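Local coordinates for protein myosin-I heavy chain (PDB 5EJR) that is an actin-based motor with ATPase activity, involved in the early steps of phagocytosis and in adhesion, and carries this MyTH4-FERM unit in its tail, at residues A[343-354]-A[405-416]. Numbering follows the deposited sequence.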
loop_
_atom_site.group_PDB
_atom_site.type_symbol
_atom_site.label_atom_id
_atom_site.label_comp_id
_atom_site.label_asym_id
_atom_site.label_seq_id
_atom_site.Cartn_x
_atom_site.Cartn_y
_atom_site.Cartn_z
ATOM N N ASP A 343 -26.828 13.977 26.463
ATOM C CA ASP A 343 -26.216 12.731 25.990
ATOM C C ASP A 343 -24.709 12.770 26.146
ATOM O O ASP A 343 -24.110 11.755 26.522
ATOM C CB ASP A 343 -26.561 12.471 24.509
ATOM C CG ASP A 343 -28.042 12.255 24.219
ATOM O OD1 ASP A 343 -28.787 11.890 25.161
ATOM O OD2 ASP A 343 -28.454 12.449 23.045
ATOM N N SER A 344 -24.079 13.943 25.864
ATOM C CA SER A 344 -22.617 14.049 25.973
ATOM C C SER A 344 -22.171 13.958 27.416
ATOM O O SER A 344 -21.106 13.409 27.691
ATOM C CB SER A 344 -22.111 15.355 25.362
ATOM O OG SER A 344 -22.289 15.373 23.954
ATOM N N SER A 345 -22.943 14.564 28.320
ATOM C CA SER A 345 -22.701 14.564 29.775
ATOM C C SER A 345 -22.833 13.136 30.310
ATOM O O SER A 345 -22.099 12.752 31.205
ATOM C CB SER A 345 -23.723 15.464 30.465
ATOM O OG SER A 345 -23.354 16.815 30.238
ATOM N N ILE A 346 -23.768 12.346 29.759
ATOM C CA ILE A 346 -23.923 10.925 30.174
ATOM C C ILE A 346 -22.674 10.160 29.720
ATOM O O ILE A 346 -22.131 9.361 30.482
ATOM C CB ILE A 346 -25.254 10.309 29.604
ATOM C CG1 ILE A 346 -26.476 10.941 30.303
ATOM C CG2 ILE A 346 -25.289 8.759 29.780
ATOM C CD1 ILE A 346 -27.858 10.850 29.518
ATOM N N ILE A 347 -22.195 10.444 28.481
ATOM C CA ILE A 347 -21.002 9.799 27.925
ATOM C C ILE A 347 -19.802 10.146 28.776
ATOM O O ILE A 347 -19.063 9.263 29.188
ATOM C CB ILE A 347 -20.799 10.114 26.413
ATOM C CG1 ILE A 347 -21.913 9.405 25.572
ATOM C CG2 ILE A 347 -19.395 9.665 25.936
ATOM C CD1 ILE A 347 -22.207 10.097 24.147
ATOM N N ALA A 348 -19.639 11.446 29.071
ATOM C CA ALA A 348 -18.548 11.930 29.908
ATOM C C ALA A 348 -18.606 11.240 31.273
ATOM O O ALA A 348 -17.592 10.703 31.687
ATOM C CB ALA A 348 -18.643 13.446 30.036
ATOM N N ALA A 349 -19.822 11.091 31.888
ATOM C CA ALA A 349 -19.965 10.399 33.190
ATOM C C ALA A 349 -19.474 8.959 33.171
ATOM O O ALA A 349 -18.753 8.562 34.087
ATOM C CB ALA A 349 -21.393 10.480 33.718
ATOM N N ILE A 350 -19.827 8.190 32.108
ATOM C CA ILE A 350 -19.397 6.794 31.970
ATOM C C ILE A 350 -17.905 6.725 31.825
ATOM O O ILE A 350 -17.274 5.911 32.470
ATOM C CB ILE A 350 -20.105 6.090 30.763
ATOM C CG1 ILE A 350 -21.598 5.965 31.008
ATOM C CG2 ILE A 350 -19.474 4.711 30.496
ATOM C CD1 ILE A 350 -22.368 5.695 29.744
ATOM N N LEU A 351 -17.343 7.530 30.915
ATOM C CA LEU A 351 -15.907 7.540 30.664
ATOM C C LEU A 351 -15.098 7.945 31.883
ATOM O O LEU A 351 -13.986 7.447 32.061
ATOM C CB LEU A 351 -15.557 8.404 29.430
ATOM C CG LEU A 351 -16.110 7.907 28.059
ATOM C CD1 LEU A 351 -15.598 8.766 26.944
ATOM C CD2 LEU A 351 -15.695 6.475 27.777
ATOM N N ILE A 352 -15.658 8.817 32.732
ATOM C CA ILE A 352 -14.997 9.211 34.004
ATOM C C ILE A 352 -14.990 7.987 34.954
ATOM O O ILE A 352 -13.947 7.664 35.512
ATOM C CB ILE A 352 -15.685 10.472 34.628
ATOM C CG1 ILE A 352 -15.295 11.737 33.821
ATOM C CG2 ILE A 352 -15.314 10.643 36.144
ATOM C CD1 ILE A 352 -16.196 12.974 34.084
ATOM N N GLN A 353 -16.109 7.259 35.050
ATOM C CA GLN A 353 -16.170 6.061 35.902
ATOM C C GLN A 353 -15.161 5.003 35.420
ATOM O O GLN A 353 -14.571 4.285 36.245
ATOM C CB GLN A 353 -17.605 5.522 36.013
ATOM C CG GLN A 353 -17.787 4.568 37.207
ATOM C CD GLN A 353 -19.153 3.946 37.346
ATOM O OE1 GLN A 353 -20.130 4.378 36.745
ATOM N NE2 GLN A 353 -19.261 2.915 38.171
ATOM N N LEU A 354 -14.880 4.968 34.097
ATOM C CA LEU A 354 -13.880 4.046 33.561
ATOM C C LEU A 354 -12.452 4.497 33.916
ATOM O O LEU A 354 -11.592 3.655 34.156
ATOM C CB LEU A 354 -14.046 3.844 32.040
ATOM C CG LEU A 354 -15.153 2.867 31.602
ATOM C CD1 LEU A 354 -15.539 3.083 30.125
ATOM C CD2 LEU A 354 -14.734 1.442 31.803
ATOM N N LEU A 405 -19.368 -0.900 31.633
ATOM C CA LEU A 405 -19.291 0.528 31.326
ATOM C C LEU A 405 -18.842 0.745 29.859
ATOM O O LEU A 405 -19.341 1.642 29.187
ATOM C CB LEU A 405 -18.334 1.230 32.289
ATOM C CG LEU A 405 -18.787 1.420 33.758
ATOM C CD1 LEU A 405 -17.581 1.841 34.626
ATOM C CD2 LEU A 405 -19.946 2.443 33.881
ATOM N N LYS A 406 -17.954 -0.099 29.362
ATOM C CA LYS A 406 -17.478 -0.023 27.987
ATOM C C LYS A 406 -18.631 -0.354 27.003
ATOM O O LYS A 406 -18.818 0.366 26.018
ATOM C CB LYS A 406 -16.232 -0.913 27.780
ATOM C CG LYS A 406 -14.987 -0.440 28.572
ATOM C CD LYS A 406 -13.844 -1.425 28.459
ATOM C CE LYS A 406 -12.767 -1.146 29.474
ATOM N NZ LYS A 406 -11.620 -2.065 29.324
ATOM N N LEU A 407 -19.484 -1.331 27.374
ATOM C CA LEU A 407 -20.650 -1.723 26.571
ATOM C C LEU A 407 -21.697 -0.618 26.567
ATOM O O LEU A 407 -22.314 -0.377 25.534
ATOM C CB LEU A 407 -21.277 -3.039 27.112
ATOM C CG LEU A 407 -20.451 -4.321 26.946
ATOM C CD1 LEU A 407 -20.985 -5.446 27.831
ATOM C CD2 LEU A 407 -20.465 -4.796 25.526
ATOM N N MET A 408 -21.876 0.068 27.721
ATOM C CA MET A 408 -22.827 1.171 27.905
ATOM C C MET A 408 -22.368 2.349 27.039
ATOM O O MET A 408 -23.191 3.011 26.417
ATOM C CB MET A 408 -22.835 1.631 29.380
ATOM C CG MET A 408 -23.682 0.805 30.306
ATOM S SD MET A 408 -23.520 1.382 32.040
ATOM C CE MET A 408 -24.414 2.940 31.972
ATOM N N PHE A 409 -21.062 2.639 27.064
ATOM C CA PHE A 409 -20.481 3.718 26.253
ATOM C C PHE A 409 -20.729 3.426 24.757
ATOM O O PHE A 409 -21.267 4.272 24.055
ATOM C CB PHE A 409 -18.978 3.849 26.544
ATOM C CG PHE A 409 -18.223 4.686 25.531
ATOM C CD1 PHE A 409 -18.485 6.048 25.390
ATOM C CD2 PHE A 409 -17.298 4.100 24.673
ATOM C CE1 PHE A 409 -17.791 6.816 24.445
ATOM C CE2 PHE A 409 -16.616 4.867 23.724
ATOM C CZ PHE A 409 -16.882 6.216 23.606
ATOM N N ILE A 410 -20.404 2.195 24.299
ATOM C CA ILE A 410 -20.632 1.834 22.897
ATOM C C ILE A 410 -22.118 1.910 22.544
ATOM O O ILE A 410 -22.444 2.432 21.499
ATOM C CB ILE A 410 -20.005 0.468 22.527
ATOM C CG1 ILE A 410 -18.467 0.506 22.751
ATOM C CG2 ILE A 410 -20.365 0.107 21.081
ATOM C CD1 ILE A 410 -17.760 -0.845 22.993
ATOM N N ASN A 411 -22.998 1.446 23.428
ATOM C CA ASN A 411 -24.442 1.503 23.194
ATOM C C ASN A 411 -24.914 2.946 22.979
ATOM O O ASN A 411 -25.696 3.225 22.080
ATOM C CB ASN A 411 -25.215 0.853 24.360
ATOM C CG ASN A 411 -26.720 0.892 24.144
ATOM O OD1 ASN A 411 -27.280 0.383 23.152
ATOM N ND2 ASN A 411 -27.387 1.573 25.021
ATOM N N LEU A 412 -24.440 3.857 23.823
ATOM C CA LEU A 412 -24.831 5.266 23.710
ATOM C C LEU A 412 -24.343 5.917 22.435
ATOM O O LEU A 412 -25.137 6.521 21.741
ATOM C CB LEU A 412 -24.388 6.024 24.950
ATOM C CG LEU A 412 -25.376 5.813 26.065
ATOM C CD1 LEU A 412 -24.720 5.954 27.393
ATOM C CD2 LEU A 412 -26.580 6.743 25.908
ATOM N N ILE A 413 -23.058 5.779 22.111
ATOM C CA ILE A 413 -22.493 6.283 20.858
ATOM C C ILE A 413 -23.237 5.678 19.655
ATOM O O ILE A 413 -23.694 6.405 18.769
ATOM C CB ILE A 413 -20.983 5.939 20.768
ATOM C CG1 ILE A 413 -20.168 6.761 21.778
ATOM C CG2 ILE A 413 -20.439 6.129 19.314
ATOM C CD1 ILE A 413 -20.133 8.293 21.573
ATOM N N GLY A 414 -23.339 4.354 19.657
ATOM C CA GLY A 414 -23.925 3.579 18.573
ATOM C C GLY A 414 -25.351 3.925 18.233
ATOM O O GLY A 414 -25.662 4.087 17.061
ATOM N N SER A 415 -26.210 4.071 19.250
ATOM C CA SER A 415 -27.634 4.383 19.103
ATOM C C SER A 415 -27.901 5.795 18.590
ATOM O O SER A 415 -28.977 6.062 18.059
ATOM C CB SER A 415 -28.366 4.178 20.429
ATOM O OG SER A 415 -27.968 5.131 21.405
ATOM N N LYS A 416 -26.961 6.717 18.808
ATOM C CA LYS A 416 -27.170 8.105 18.450
ATOM C C LYS A 416 -26.453 8.541 17.185
ATOM O O LYS A 416 -26.745 9.616 16.674
ATOM C CB LYS A 416 -26.798 8.995 19.646
ATOM C CG LYS A 416 -27.858 8.866 20.745
ATOM C CD LYS A 416 -27.401 9.318 22.099
ATOM C CE LYS A 416 -28.445 8.967 23.133
ATOM N NZ LYS A 416 -29.720 9.707 22.921
#
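I350 sits as a knob among L405, M408, F409 and L412 of the antiparallel partner helix, a compact case of knobs-into-holes packing. Its two branches divide the work: CG2, anti to the backbone N, comes to the backbone of the partner helix, 3.3 Å from the carbonyl O of L405, while CD1 presses on L412 CD1 at 3.3 Å, tighter than usual for two carbons. The segment axes approach to 9.6 Å with 159° between their directions.

The aromatic contact belongs to F409. L351 CD2 stands over one face as a CH-pi partner, 3.9 Å from the ring centroid and 17° off the normal, whereas I347 CG2 meets the ring edge in plane, 3.6 Å from CE1.

Leucine packing continues at one end, where L354 CD2 lies 3.6 Å from L405 CB. L405 also lies across the Q353 amide, whose OE1 is buried without a polar partner.

At the other end, K416 bends at its last torsion (chi4 -65°) and brings NZ to within 3.0 Å of D343 OD2, a salt bridge with a weak hydrogen bond. With an alanine in place of D343, the K416 ammonium is likely to lose this carboxylate mate and its side chain to be freer to turn.

With W331 and Y324 of helix 317-332 touching I347, I413, L351 and L354, the pair forms part of the all-helical central lobe characteristic of FERM domains.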